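Local coordinates for protein pectate lyase (Bacillus subtilis, PDB 5AMV) that cleaves polygalacturonate by calcium-dependent elimination, releasing oligosaccharides with unsaturated galacturonate at their non-reducing ends, at residues 33-38 / 42-47; 115-120 / 164-169; 186-191 / 235-240; 324-329 / 384-389. All coordinates share one frame; numbering follows the deposited sequence. Where two conformers were deposited one is given.

Contact 1: residues 33-38 / 42-47; sequences YTVSNR and VSALGK
Ala44 sets its methyl group against the side chains of Tyr33 and Val35, and shows how a small residue lets a helix lie close to the strand that leads into it. Ala44 CB stands 3.7 Å from Tyr33 CG and 4.1 Å from the centroid of the ring, 27° off the normal, a CH-pi contact over one face. Ala44 CB also meets Val35 CG1, two residues along the strand, at 3.9 Å. With CG anti to the carbonyl carbon (chi1 -55°), the Tyr33 ring is swung to the helix side, and chi2 of 88° turns its face to the methyl; its hydroxyl, hydrogen-bonded to Asn31, also receives a weak bond from a water that donates to Ala44 O. A serine in place of Tyr33 would probably leave one side of the Ala44 methyl without its aromatic cover. The segments belong to the strand and following helix at one end of the parallel beta-helix of this lyase family; helix 38-45 connects the neighbouring parallel strands 32-35 and 54-58, and Ala44 also rests on Ile56. Two residues before Ala44, Val42 N donates to Arg38 O at 3.0 Å in the first turn of the helix, with Asn37 at the N-cap. Val42 CG2 sits over the centre of one face of the Arg38 guanidinium, 4.0 Å from Arg38 CZ, while the arginine NE has its partner in Arg120.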
loop_
_atom_site.group_PDB
_atom_site.type_symbol
_atom_site.label_atom_id
_atom_site.label_comp_id
_atom_site.label_asym_id
_atom_site.label_seq_id
_atom_site.Cartn_x
_atom_site.Cartn_y
_atom_site.Cartn_z
ATOM N N TYR A 33 -18.868 -12.411 -11.507
ATOM C CA TYR A 33 -18.165 -12.169 -12.761
ATOM C C TYR A 33 -16.794 -12.810 -12.771
ATOM O O TYR A 33 -16.131 -12.873 -11.732
ATOM C CB TYR A 33 -17.974 -10.667 -13.009
ATOM C CG TYR A 33 -19.241 -9.855 -12.977
ATOM C CD1 TYR A 33 -19.717 -9.319 -11.776
ATOM C CD2 TYR A 33 -19.957 -9.610 -14.145
ATOM C CE1 TYR A 33 -20.897 -8.541 -11.755
ATOM C CE2 TYR A 33 -21.138 -8.853 -14.127
ATOM C CZ TYR A 33 -21.609 -8.332 -12.931
ATOM O OH TYR A 33 -22.788 -7.596 -12.928
ATOM N N THR A 34 -16.368 -13.270 -13.934
ATOM C CA THR A 34 -14.992 -13.734 -14.138
ATOM C C THR A 34 -14.373 -12.830 -15.192
ATOM O O THR A 34 -14.934 -12.623 -16.289
ATOM C CB THR A 34 -14.926 -15.197 -14.553
ATOM O OG1 THR A 34 -15.458 -15.967 -13.479
ATOM C CG2 THR A 34 -13.448 -15.694 -14.764
ATOM N N VAL A 35 -13.260 -12.220 -14.820
ATOM C CA VAL A 35 -12.641 -11.220 -15.711
ATOM C C VAL A 35 -11.186 -11.560 -15.973
ATOM O O VAL A 35 -10.461 -11.926 -15.045
ATOM C CB VAL A 35 -12.799 -9.797 -15.114
ATOM C CG1 VAL A 35 -14.274 -9.452 -14.853
ATOM C CG2 VAL A 35 -11.959 -9.605 -13.844
ATOM N N SER A 36 -10.756 -11.397 -17.234
ATOM C CA SER A 36 -9.387 -11.738 -17.622
ATOM C C SER A 36 -8.663 -10.634 -18.367
ATOM O O SER A 36 -7.563 -10.852 -18.878
ATOM C CB SER A 36 -9.363 -13.028 -18.456
ATOM O OG SER A 36 -10.042 -12.817 -19.681
ATOM N N ASN A 37 -9.264 -9.447 -18.406
ATOM C CA ASN A 37 -8.606 -8.292 -19.031
ATOM C C ASN A 37 -9.228 -7.001 -18.520
ATOM O O ASN A 37 -10.221 -7.031 -17.787
ATOM C CB ASN A 37 -8.670 -8.383 -20.571
ATOM C CG ASN A 37 -10.096 -8.392 -21.102
ATOM O OD1 ASN A 37 -10.885 -7.453 -20.862
ATOM N ND2 ASN A 37 -10.445 -9.457 -21.846
ATOM N N ARG A 38 -8.638 -5.872 -18.898
ATOM C CA ARG A 38 -9.049 -4.575 -18.384
ATOM C C ARG A 38 -10.502 -4.248 -18.749
ATOM O O ARG A 38 -11.226 -3.711 -17.923
ATOM C CB ARG A 38 -8.152 -3.449 -18.947
ATOM C CG ARG A 38 -8.404 -2.108 -18.297
ATOM C CD ARG A 38 -7.524 -1.001 -18.907
ATOM N NE ARG A 38 -8.053 0.254 -18.372
ATOM C CZ ARG A 38 -9.116 0.889 -18.839
ATOM N NH1 ARG A 38 -9.774 0.450 -19.904
ATOM N NH2 ARG A 38 -9.529 1.978 -18.235
ATOM N N VAL A 42 -13.361 -3.454 -15.870
ATOM C CA VAL A 42 -14.071 -2.179 -15.882
ATOM C C VAL A 42 -15.611 -2.423 -15.975
ATOM O O VAL A 42 -16.433 -1.834 -15.208
ATOM C CB VAL A 42 -13.497 -1.307 -17.036
ATOM C CG1 VAL A 42 -14.447 -0.129 -17.398
ATOM C CG2 VAL A 42 -12.065 -0.831 -16.668
ATOM N N SER A 43 -15.999 -3.310 -16.893
ATOM C CA SER A 43 -17.394 -3.737 -17.030
ATOM C C SER A 43 -18.003 -4.287 -15.732
ATOM O O SER A 43 -19.110 -3.873 -15.318
ATOM C CB SER A 43 -17.491 -4.792 -18.126
ATOM O OG SER A 43 -17.161 -4.223 -19.379
ATOM N N ALA A 44 -17.297 -5.228 -15.094
ATOM C CA ALA A 44 -17.792 -5.855 -13.837
ATOM C C ALA A 44 -17.927 -4.831 -12.703
ATOM O O ALA A 44 -18.916 -4.871 -11.941
ATOM C CB ALA A 44 -16.898 -7.053 -13.372
ATOM N N LEU A 45 -16.947 -3.938 -12.565
ATOM C CA LEU A 45 -17.015 -2.911 -11.510
ATOM C C LEU A 45 -18.167 -1.917 -11.725
ATOM O O LEU A 45 -18.845 -1.502 -10.779
ATOM C CB LEU A 45 -15.689 -2.121 -11.383
ATOM C CG LEU A 45 -14.446 -2.918 -11.023
ATOM C CD1 LEU A 45 -13.175 -2.052 -11.247
ATOM C CD2 LEU A 45 -14.521 -3.470 -9.558
ATOM N N GLY A 46 -18.367 -1.506 -12.973
ATOM C CA GLY A 46 -19.345 -0.453 -13.251
ATOM C C GLY A 46 -18.984 0.867 -12.575
ATOM O O GLY A 46 -17.810 1.153 -12.286
ATOM N N LYS A 47 -20.006 1.682 -12.313
ATOM C CA LYS A 47 -19.797 3.038 -11.795
ATOM C C LYS A 47 -19.301 2.994 -10.355
ATOM O O LYS A 47 -19.578 2.019 -9.650
ATOM C CB LYS A 47 -21.099 3.839 -11.849
ATOM C CG LYS A 47 -21.579 4.203 -13.252
ATOM C CD LYS A 47 -22.971 4.798 -13.165
ATOM C CE LYS A 47 -23.453 5.253 -14.529
ATOM N NZ LYS A 47 -24.928 5.049 -14.623
HETATM O O HOH W 1 -21.509 -4.482 -12.712
HETATM O O HOH W 2 -21.879 -5.694 -15.524
#

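Contact 2: residues 115-120 / 164-169; sequences KNQKAR and DYFPQW
Gln117 reaches from helix 105-121 to the backbone N of Tyr165, the middle residue of an Asx turn in which Asp164 OD1 accepts from Phe166 N at 2.8 Å; the contact thus ties the helix to the loop leading into strand 168-170. The tight part is the glutamine amide. Gln117 OE1 takes the Tyr165 N-H, N to O 3.1 Å, nearly straight at 174° and on a lone pair in the carbonyl plane, while Gln117 NE2 comes within 3.4 Å of Tyr165 CD2. The two side chains cross at about a right angle, yet the amide and ring planes are only 16° apart. With CG anti to the backbone N and the chain extended, the amide is carried clear of the helix to this spot; Asn65 accepts from NE2 and further fixes its rotation. A leucine in its place would probably leave Tyr165 N without its acceptor and the water on Asp164 OD1 without its link to the helix. The packing is looser toward Phe166, whose CD2 stays 4.4 Å from Gln117 OE1, and toward the Asp164 carboxylate. Asp164 OD2 turns elsewhere, to Gln114 and Gln182, and Tyr165 OH to Arg206. The bridging water donates to Gln117 OE1 at 2.6 Å and to Asp164 OD1 at 2.7 Å.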
loop_
_atom_site.group_PDB
_atom_site.type_symbol
_atom_site.label_atom_id
_atom_site.label_comp_id
_atom_site.label_asym_id
_atom_site.label_seq_id
_atom_site.Cartn_x
_atom_site.Cartn_y
_atom_site.Cartn_z
ATOM N N LYS A 115 -2.392 12.345 -16.505
ATOM C CA LYS A 115 -3.824 12.077 -16.481
ATOM C C LYS A 115 -4.218 11.067 -17.565
ATOM O O LYS A 115 -5.095 10.251 -17.363
ATOM C CB LYS A 115 -4.606 13.390 -16.566
ATOM C CG LYS A 115 -4.545 14.182 -15.235
ATOM C CD LYS A 115 -5.028 15.616 -15.433
ATOM C CE LYS A 115 -5.088 16.396 -14.123
ATOM N NZ LYS A 115 -3.943 17.335 -13.937
ATOM N N ASN A 116 -3.524 11.071 -18.689
ATOM C CA ASN A 116 -3.798 10.062 -19.736
ATOM C C ASN A 116 -3.528 8.638 -19.194
ATOM O O ASN A 116 -4.289 7.715 -19.421
ATOM C CB ASN A 116 -2.870 10.336 -20.914
ATOM C CG ASN A 116 -3.220 11.625 -21.651
ATOM O OD1 ASN A 116 -4.352 12.114 -21.571
ATOM N ND2 ASN A 116 -2.273 12.141 -22.416
ATOM N N GLN A 117 -2.414 8.482 -18.484
ATOM C CA GLN A 117 -2.118 7.158 -17.910
ATOM C C GLN A 117 -3.078 6.789 -16.786
ATOM O O GLN A 117 -3.527 5.641 -16.709
ATOM C CB GLN A 117 -0.674 7.044 -17.430
ATOM C CG GLN A 117 -0.380 5.648 -16.833
ATOM C CD GLN A 117 1.105 5.405 -16.528
ATOM O OE1 GLN A 117 1.869 6.339 -16.256
ATOM N NE2 GLN A 117 1.510 4.142 -16.609
ATOM N N LYS A 118 -3.336 7.747 -15.893
ATOM C CA LYS A 118 -4.303 7.518 -14.778
ATOM C C LYS A 118 -5.656 6.988 -15.283
ATOM O O LYS A 118 -6.275 6.119 -14.653
ATOM C CB LYS A 118 -4.461 8.822 -13.985
ATOM C CG LYS A 118 -5.463 8.756 -12.810
ATOM C CD LYS A 118 -5.609 10.139 -12.143
ATOM C CE LYS A 118 -6.623 10.082 -11.009
ATOM N NZ LYS A 118 -8.015 10.357 -11.512
ATOM N N ALA A 119 -6.110 7.520 -16.420
ATOM C CA ALA A 119 -7.393 7.109 -16.968
ATOM C C ALA A 119 -7.413 5.643 -17.342
ATOM O O ALA A 119 -8.494 5.043 -17.340
ATOM C CB ALA A 119 -7.780 7.984 -18.154
ATOM N N ARG A 120 -6.239 5.059 -17.615
ATOM C CA ARG A 120 -6.159 3.621 -17.900
ATOM C C ARG A 120 -5.898 2.787 -16.649
ATOM O O ARG A 120 -6.475 1.729 -16.458
ATOM C CB ARG A 120 -5.067 3.322 -18.934
ATOM C CG ARG A 120 -5.192 4.152 -20.214
ATOM C CD ARG A 120 -6.641 4.109 -20.709
ATOM N NE ARG A 120 -7.000 2.807 -21.261
ATOM C CZ ARG A 120 -8.173 2.555 -21.837
ATOM N NH1 ARG A 120 -9.079 3.512 -21.915
ATOM N NH2 ARG A 120 -8.432 1.359 -22.348
ATOM N N ASP A 164 4.497 4.839 -12.781
ATOM C CA ASP A 164 4.076 6.143 -13.334
ATOM C C ASP A 164 5.168 6.609 -14.284
ATOM O O ASP A 164 6.328 6.823 -13.870
ATOM C CB ASP A 164 3.921 7.118 -12.133
ATOM C CG ASP A 164 3.398 8.480 -12.494
ATOM O OD1 ASP A 164 3.445 8.919 -13.655
ATOM O OD2 ASP A 164 2.913 9.145 -11.531
ATOM N N TYR A 165 4.809 6.816 -15.559
ATOM C CA TYR A 165 5.783 7.301 -16.529
ATOM C C TYR A 165 6.150 8.786 -16.338
ATOM O O TYR A 165 7.102 9.252 -16.940
ATOM C CB TYR A 165 5.282 7.131 -17.958
ATOM C CG TYR A 165 5.315 5.701 -18.437
ATOM C CD1 TYR A 165 6.548 5.055 -18.653
ATOM C CD2 TYR A 165 4.122 5.004 -18.652
ATOM C CE1 TYR A 165 6.578 3.727 -19.089
ATOM C CE2 TYR A 165 4.145 3.684 -19.076
ATOM C CZ TYR A 165 5.379 3.074 -19.267
ATOM O OH TYR A 165 5.374 1.759 -19.676
ATOM N N PHE A 166 5.409 9.522 -15.510
ATOM C CA PHE A 166 5.567 11.013 -15.487
ATOM C C PHE A 166 5.613 11.540 -14.049
ATOM O O PHE A 166 4.809 12.382 -13.673
ATOM C CB PHE A 166 4.415 11.693 -16.264
ATOM C CG PHE A 166 4.212 11.087 -17.631
ATOM C CD1 PHE A 166 5.133 11.376 -18.688
ATOM C CD2 PHE A 166 3.157 10.229 -17.851
ATOM C CE1 PHE A 166 4.961 10.751 -19.952
ATOM C CE2 PHE A 166 2.972 9.619 -19.128
ATOM C CZ PHE A 166 3.904 9.867 -20.163
ATOM N N PRO A 167 6.600 11.078 -13.259
ATOM C CA PRO A 167 6.712 11.588 -11.895
ATOM C C PRO A 167 6.839 13.113 -11.859
ATOM O O PRO A 167 7.503 13.705 -12.716
ATOM C CB PRO A 167 8.034 10.966 -11.389
ATOM C CG PRO A 167 8.425 9.915 -12.318
ATOM C CD PRO A 167 7.642 10.099 -13.598
ATOM N N GLN A 168 6.201 13.710 -10.850
ATOM C CA GLN A 168 6.227 15.146 -10.648
ATOM C C GLN A 168 7.432 15.558 -9.797
ATOM O O GLN A 168 7.691 14.935 -8.777
ATOM C CB GLN A 168 4.960 15.581 -9.954
ATOM C CG GLN A 168 4.815 17.086 -9.797
ATOM C CD GLN A 168 3.610 17.420 -8.916
ATOM O OE1 GLN A 168 3.469 16.878 -7.826
ATOM N NE2 GLN A 168 2.727 18.270 -9.408
ATOM N N TRP A 169 8.152 16.602 -10.201
ATOM C CA TRP A 169 9.182 17.172 -9.338
ATOM C C TRP A 169 8.535 18.040 -8.253
ATOM O O TRP A 169 7.734 18.954 -8.563
ATOM C CB TRP A 169 10.166 18.000 -10.191
ATOM C CG TRP A 169 11.192 18.754 -9.367
ATOM C CD1 TRP A 169 11.392 20.103 -9.395
ATOM C CD2 TRP A 169 12.150 18.211 -8.442
ATOM N NE1 TRP A 169 12.427 20.448 -8.537
ATOM C CE2 TRP A 169 12.906 19.313 -7.934
ATOM C CE3 TRP A 169 12.469 16.914 -8.005
ATOM C CZ2 TRP A 169 13.966 19.154 -7.033
ATOM C CZ3 TRP A 169 13.534 16.747 -7.090
ATOM C CH2 TRP A 169 14.260 17.869 -6.600
HETATM O O HOH W 3 1.229 8.669 -15.176
#

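Contact 3: residues 186-191 / 235-240; sequences ITINGG and ITMSYN
No ring or side-chain amide takes part where Ile188 meets Ile235 and Met237; the nearest thing to a flat group across the contact is the Gly191 carbonyl, whose O lies 4.2 Å from Ile235 CD1. The rest is aliphatic packing, an example of how the inside of a parallel beta-helix is filled by the ends of side chains reaching across it. Ile188 CD1 meets Ile235 CD1 at 4.0 Å and Met237 CE at 3.9 Å, each time tip to tip. CG1 of Ile188 is anti to the carbonyl carbon, and with chi2 at 176° the chain runs straight on, which places CD1 at the far end of its reach. The Ile188 CG2 branch takes part as well, at 4.0 Å from Ile235 CD1, and Ile235 CG2 approaches Ile188 CD1 in return, making this pair the broader half of the contact. Met237 arrives as an extended chain and touches through its terminal methyl. Gly191 leaves room nearby: a CB there would fall 2.9 Å from Ile188 CG2. No hydrogen bond links the two segments, which lie on different faces of the beta-helix. Strand 186-189 pairs with 144-147 and 226-229, strand 235-245 with 194-197 and 266-274. Ile188 also touches Ile194 of strand 194-197 and Ala232 of a loop; Ile235 touches Ile266 and Met237 touches Leu268, both of strand 266-274.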
loop_
_atom_site.group_PDB
_atom_site.type_symbol
_atom_site.label_atom_id
_atom_site.label_comp_id
_atom_site.label_asym_id
_atom_site.label_seq_id
_atom_site.Cartn_x
_atom_site.Cartn_y
_atom_site.Cartn_z
ATOM N N ILE A 186 -2.927 -0.444 -4.202
ATOM C CA ILE A 186 -4.265 -0.205 -3.650
ATOM C C ILE A 186 -4.206 1.084 -2.805
ATOM O O ILE A 186 -3.336 1.225 -1.927
ATOM C CB ILE A 186 -4.738 -1.370 -2.734
ATOM C CG1 ILE A 186 -4.799 -2.682 -3.514
ATOM C CG2 ILE A 186 -6.126 -1.044 -2.089
ATOM C CD1 ILE A 186 -5.045 -3.909 -2.611
ATOM N N THR A 187 -5.106 2.021 -3.131
ATOM C CA THR A 187 -5.194 3.275 -2.435
ATOM C C THR A 187 -6.555 3.309 -1.724
ATOM O O THR A 187 -7.585 3.341 -2.383
ATOM C CB THR A 187 -5.124 4.474 -3.445
ATOM O OG1 THR A 187 -3.948 4.395 -4.276
ATOM C CG2 THR A 187 -5.146 5.779 -2.674
ATOM N N ILE A 188 -6.564 3.326 -0.386
ATOM C CA ILE A 188 -7.823 3.473 0.362
ATOM C C ILE A 188 -8.013 4.925 0.663
ATOM O O ILE A 188 -7.276 5.486 1.474
ATOM C CB ILE A 188 -7.833 2.617 1.648
ATOM C CG1 ILE A 188 -7.446 1.175 1.293
ATOM C CG2 ILE A 188 -9.214 2.696 2.324
ATOM C CD1 ILE A 188 -7.313 0.218 2.546
ATOM N N ASN A 189 -8.928 5.572 -0.062
ATOM C CA ASN A 189 -9.074 7.009 0.029
ATOM C C ASN A 189 -10.476 7.286 0.586
ATOM O O ASN A 189 -11.417 7.377 -0.166
ATOM C CB ASN A 189 -8.860 7.609 -1.379
ATOM C CG ASN A 189 -9.210 9.059 -1.467
ATOM O OD1 ASN A 189 -9.347 9.746 -0.452
ATOM N ND2 ASN A 189 -9.331 9.562 -2.709
ATOM N N GLY A 190 -10.600 7.355 1.912
ATOM C CA GLY A 190 -11.893 7.480 2.565
ATOM C C GLY A 190 -12.618 6.151 2.711
ATOM O O GLY A 190 -13.681 6.085 3.311
ATOM N N GLY A 191 -12.050 5.073 2.150
ATOM C CA GLY A 191 -12.711 3.774 2.177
ATOM C C GLY A 191 -12.824 3.205 3.593
ATOM O O GLY A 191 -11.982 3.459 4.482
ATOM N N ILE A 235 -10.282 -1.281 8.871
ATOM C CA ILE A 235 -9.593 -2.003 7.807
ATOM C C ILE A 235 -8.727 -3.088 8.416
ATOM O O ILE A 235 -8.037 -2.845 9.411
ATOM C CB ILE A 235 -8.658 -1.020 7.059
ATOM C CG1 ILE A 235 -9.500 0.061 6.357
ATOM C CG2 ILE A 235 -7.741 -1.754 6.031
ATOM C CD1 ILE A 235 -8.711 1.368 6.096
ATOM N N THR A 236 -8.745 -4.274 7.820
ATOM C CA THR A 236 -7.847 -5.326 8.238
ATOM C C THR A 236 -7.003 -5.715 7.035
ATOM O O THR A 236 -7.568 -5.972 5.976
ATOM C CB THR A 236 -8.622 -6.549 8.743
ATOM O OG1 THR A 236 -9.319 -6.172 9.945
ATOM C CG2 THR A 236 -7.687 -7.740 9.065
ATOM N N MET A 237 -5.666 -5.776 7.191
ATOM C CA MET A 237 -4.809 -6.309 6.115
ATOM C C MET A 237 -4.039 -7.482 6.735
ATOM O O MET A 237 -3.247 -7.280 7.674
ATOM C CB MET A 237 -3.835 -5.256 5.601
ATOM C CG MET A 237 -4.490 -3.921 5.221
ATOM S SD MET A 237 -3.259 -2.920 4.357
ATOM C CE MET A 237 -4.201 -1.385 4.310
ATOM N N SER A 238 -4.303 -8.691 6.226
ATOM C CA SER A 238 -3.775 -9.901 6.830
ATOM C C SER A 238 -3.142 -10.797 5.788
ATOM O O SER A 238 -3.608 -10.864 4.655
ATOM C CB SER A 238 -4.885 -10.667 7.587
ATOM O OG SER A 238 -6.007 -10.982 6.747
ATOM N N TYR A 239 -2.078 -11.499 6.186
ATOM C CA TYR A 239 -1.455 -12.539 5.341
ATOM C C TYR A 239 -1.061 -12.042 3.958
ATOM O O TYR A 239 -1.117 -12.816 2.977
ATOM C CB TYR A 239 -2.379 -13.781 5.258
ATOM C CG TYR A 239 -2.498 -14.518 6.583
ATOM C CD1 TYR A 239 -1.471 -15.378 7.001
ATOM C CD2 TYR A 239 -3.594 -14.317 7.425
ATOM C CE1 TYR A 239 -1.544 -16.046 8.220
ATOM C CE2 TYR A 239 -3.674 -14.980 8.645
ATOM C CZ TYR A 239 -2.650 -15.826 9.039
ATOM O OH TYR A 239 -2.716 -16.482 10.253
ATOM N N ASN A 240 -0.641 -10.770 3.864
ATOM C CA ASN A 240 -0.145 -10.307 2.591
ATOM C C ASN A 240 1.352 -10.396 2.488
ATOM O O ASN A 240 2.029 -10.422 3.528
ATOM C CB ASN A 240 -0.608 -8.875 2.304
ATOM C CG ASN A 240 -2.110 -8.727 2.372
ATOM O OD1 ASN A 240 -2.845 -9.219 1.504
ATOM N ND2 ASN A 240 -2.579 -8.041 3.409
#

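Contact 4: residues 324-329 / 384-389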
loop_
_atom_site.group_PDB
_atom_site.type_symbol
_atom_site.label_atom_id
_atom_site.label_comp_id
_atom_site.label_asym_id
_atom_site.label_seq_id
_atom_site.Cartn_x
_atom_site.Cartn_y
_atom_site.Cartn_z
ATOM N N VAL A 324 8.299 -9.795 14.313
ATOM C CA VAL A 324 9.662 -10.367 14.211
ATOM C C VAL A 324 10.394 -9.672 13.051
ATOM O O VAL A 324 9.850 -9.653 11.933
ATOM C CB VAL A 324 9.523 -11.879 13.939
ATOM C CG1 VAL A 324 10.943 -12.544 13.699
ATOM C CG2 VAL A 324 8.844 -12.558 15.124
ATOM N N ILE A 325 11.598 -9.131 13.309
ATOM C CA ILE A 325 12.373 -8.389 12.323
ATOM C C ILE A 325 13.726 -9.069 12.171
ATOM O O ILE A 325 14.493 -9.144 13.157
ATOM C CB ILE A 325 12.543 -6.900 12.775
ATOM C CG1 ILE A 325 11.160 -6.232 12.917
ATOM C CG2 ILE A 325 13.376 -6.119 11.769
ATOM C CD1 ILE A 325 11.261 -4.851 13.606
ATOM N N ASP A 326 14.029 -9.575 10.973
ATOM C CA ASP A 326 15.359 -10.129 10.704
ATOM C C ASP A 326 16.114 -9.267 9.694
ATOM O O ASP A 326 15.977 -9.426 8.449
ATOM C CB ASP A 326 15.255 -11.557 10.208
ATOM C CG ASP A 326 14.904 -12.552 11.349
ATOM O OD1 ASP A 326 15.143 -12.221 12.526
ATOM O OD2 ASP A 326 14.391 -13.623 11.029
ATOM N N VAL A 327 16.933 -8.370 10.236
ATOM C CA VAL A 327 17.786 -7.473 9.451
ATOM C C VAL A 327 19.163 -7.533 10.132
ATOM O O VAL A 327 19.402 -6.854 11.114
ATOM C CB VAL A 327 17.209 -6.020 9.409
ATOM C CG1 VAL A 327 18.134 -5.066 8.615
ATOM C CG2 VAL A 327 15.784 -6.038 8.758
ATOM N N PRO A 328 20.056 -8.356 9.598
ATOM C CA PRO A 328 21.349 -8.586 10.302
ATOM C C PRO A 328 22.068 -7.276 10.593
ATOM O O PRO A 328 22.116 -6.377 9.725
ATOM C CB PRO A 328 22.129 -9.437 9.288
ATOM C CG PRO A 328 21.026 -10.286 8.656
ATOM C CD PRO A 328 19.860 -9.309 8.475
ATOM N N GLY A 329 22.558 -7.124 11.816
ATOM C CA GLY A 329 23.404 -5.956 12.145
ATOM C C GLY A 329 22.661 -4.694 12.556
ATOM O O GLY A 329 23.300 -3.707 12.942
ATOM N N ASN A 384 6.979 -18.237 16.789
ATOM C CA ASN A 384 6.326 -18.988 15.703
ATOM C C ASN A 384 5.988 -18.131 14.465
ATOM O O ASN A 384 5.596 -18.657 13.419
ATOM C CB ASN A 384 5.058 -19.660 16.212
ATOM C CG ASN A 384 5.319 -20.609 17.391
ATOM O OD1 ASN A 384 4.568 -20.622 18.368
ATOM N ND2 ASN A 384 6.408 -21.338 17.326
ATOM N N VAL A 385 6.215 -16.825 14.594
ATOM C CA VAL A 385 5.849 -15.857 13.534
ATOM C C VAL A 385 6.580 -16.024 12.223
ATOM O O VAL A 385 5.911 -16.058 11.164
ATOM C CB VAL A 385 5.932 -14.415 14.065
ATOM C CG1 VAL A 385 5.788 -13.362 12.914
ATOM C CG2 VAL A 385 4.867 -14.214 15.154
ATOM N N LYS A 386 7.911 -16.149 12.247
ATOM C CA LYS A 386 8.653 -16.302 10.998
ATOM C C LYS A 386 8.071 -17.462 10.183
ATOM O O LYS A 386 7.653 -17.278 9.035
ATOM C CB LYS A 386 10.158 -16.480 11.242
ATOM C CG LYS A 386 10.894 -16.812 9.956
ATOM C CD LYS A 386 12.409 -16.899 10.183
ATOM C CE LYS A 386 13.108 -17.416 8.946
ATOM N NZ LYS A 386 14.578 -17.690 9.188
ATOM N N SER A 387 7.996 -18.652 10.778
ATOM C CA SER A 387 7.521 -19.838 10.055
ATOM C C SER A 387 6.077 -19.683 9.558
ATOM O O SER A 387 5.757 -20.024 8.404
ATOM C CB SER A 387 7.663 -21.103 10.932
ATOM O OG SER A 387 7.370 -22.274 10.164
ATOM N N ASN A 388 5.192 -19.166 10.429
ATOM C CA ASN A 388 3.783 -19.065 10.090
ATOM C C ASN A 388 3.630 -18.110 8.901
ATOM O O ASN A 388 2.962 -18.426 7.927
ATOM C CB ASN A 388 2.914 -18.597 11.278
ATOM C CG ASN A 388 2.823 -19.646 12.395
ATOM O OD1 ASN A 388 3.265 -20.779 12.215
ATOM N ND2 ASN A 388 2.276 -19.259 13.540
ATOM N N VAL A 389 4.325 -16.976 8.966
ATOM C CA VAL A 389 4.162 -15.934 7.942
ATOM C C VAL A 389 4.791 -16.336 6.614
ATOM O O VAL A 389 4.146 -16.182 5.564
ATOM C CB VAL A 389 4.678 -14.586 8.468
ATOM C CG1 VAL A 389 4.845 -13.608 7.297
ATOM C CG2 VAL A 389 3.680 -14.088 9.570
HETATM O O HOH W 4 16.318 -15.621 10.201
#
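Val324 and Val385 both hold CG1 anti to the backbone N (chi1 175° and 170°), which in Val324 leaves CG2, beside the backbone N, as the branch that faces the helix. Val324 CG2 meets Val385 CB at 3.6 Å and Val385 CG1 at 3.9 Å, the two side chains sliding past each other in opposite directions rather than meeting end to end. The pair illustrates how a helix is seated on a strand here: a buried valine pair with a polar pair beside it. That polar pair is Asp326 and Lys386. The lysine, CG anti to its backbone N (chi1 173°) and extended beyond it, crosses the aspartate at about a right angle, and the methylene Lys386 CD comes within 3.9 Å of Asp326 OD2. The ammonium group passes by without forming a salt bridge, Lys386 NZ lying 4.5 Å from Asp326 OD2. A water closes the distance, donating to Asp326 OD2 at 2.9 Å and accepting from Lys386 NZ at the same length. Tyr294 OH is hydrogen-bonded to the same OD2, which thus has two bonds, while the opposite charges probably still attract each other across the water. The Lys386 side chain also touches Tyr294. In the fold, the C-terminal helix 382-392 lies alongside the beta-helix. Strand 317-326, which pairs through Val324 with strand 287-296, offers it Val324; Val385 also touches Asn292 on strand 287-296, and one turn further along the helix Val389 packs on His270 and Arg272 of strand 266-274.

How the contacts relate
The four contacts follow one another along the chain and sample the beta-helix from one end to its C-terminal helix. Contacts 1 and 2 touch: Arg38 NE donates, probably, to Arg120 O at 2.9 Å, tying the first helix to helix 105-121. Contacts 1 and 4 are the most widely separated, with centres about 38 Å apart. Contact 4 comes near contact 3, about 5 Å between nearest atoms, without touching it. Contacts 2 and 3 approach the calcium ion held by Asp184, Asp223 and Asp227: the side chains of Asp164 and of Ile188 each lie about 10 Å from it. Contacts 1 and 4 stay away from the calcium and glycan sites.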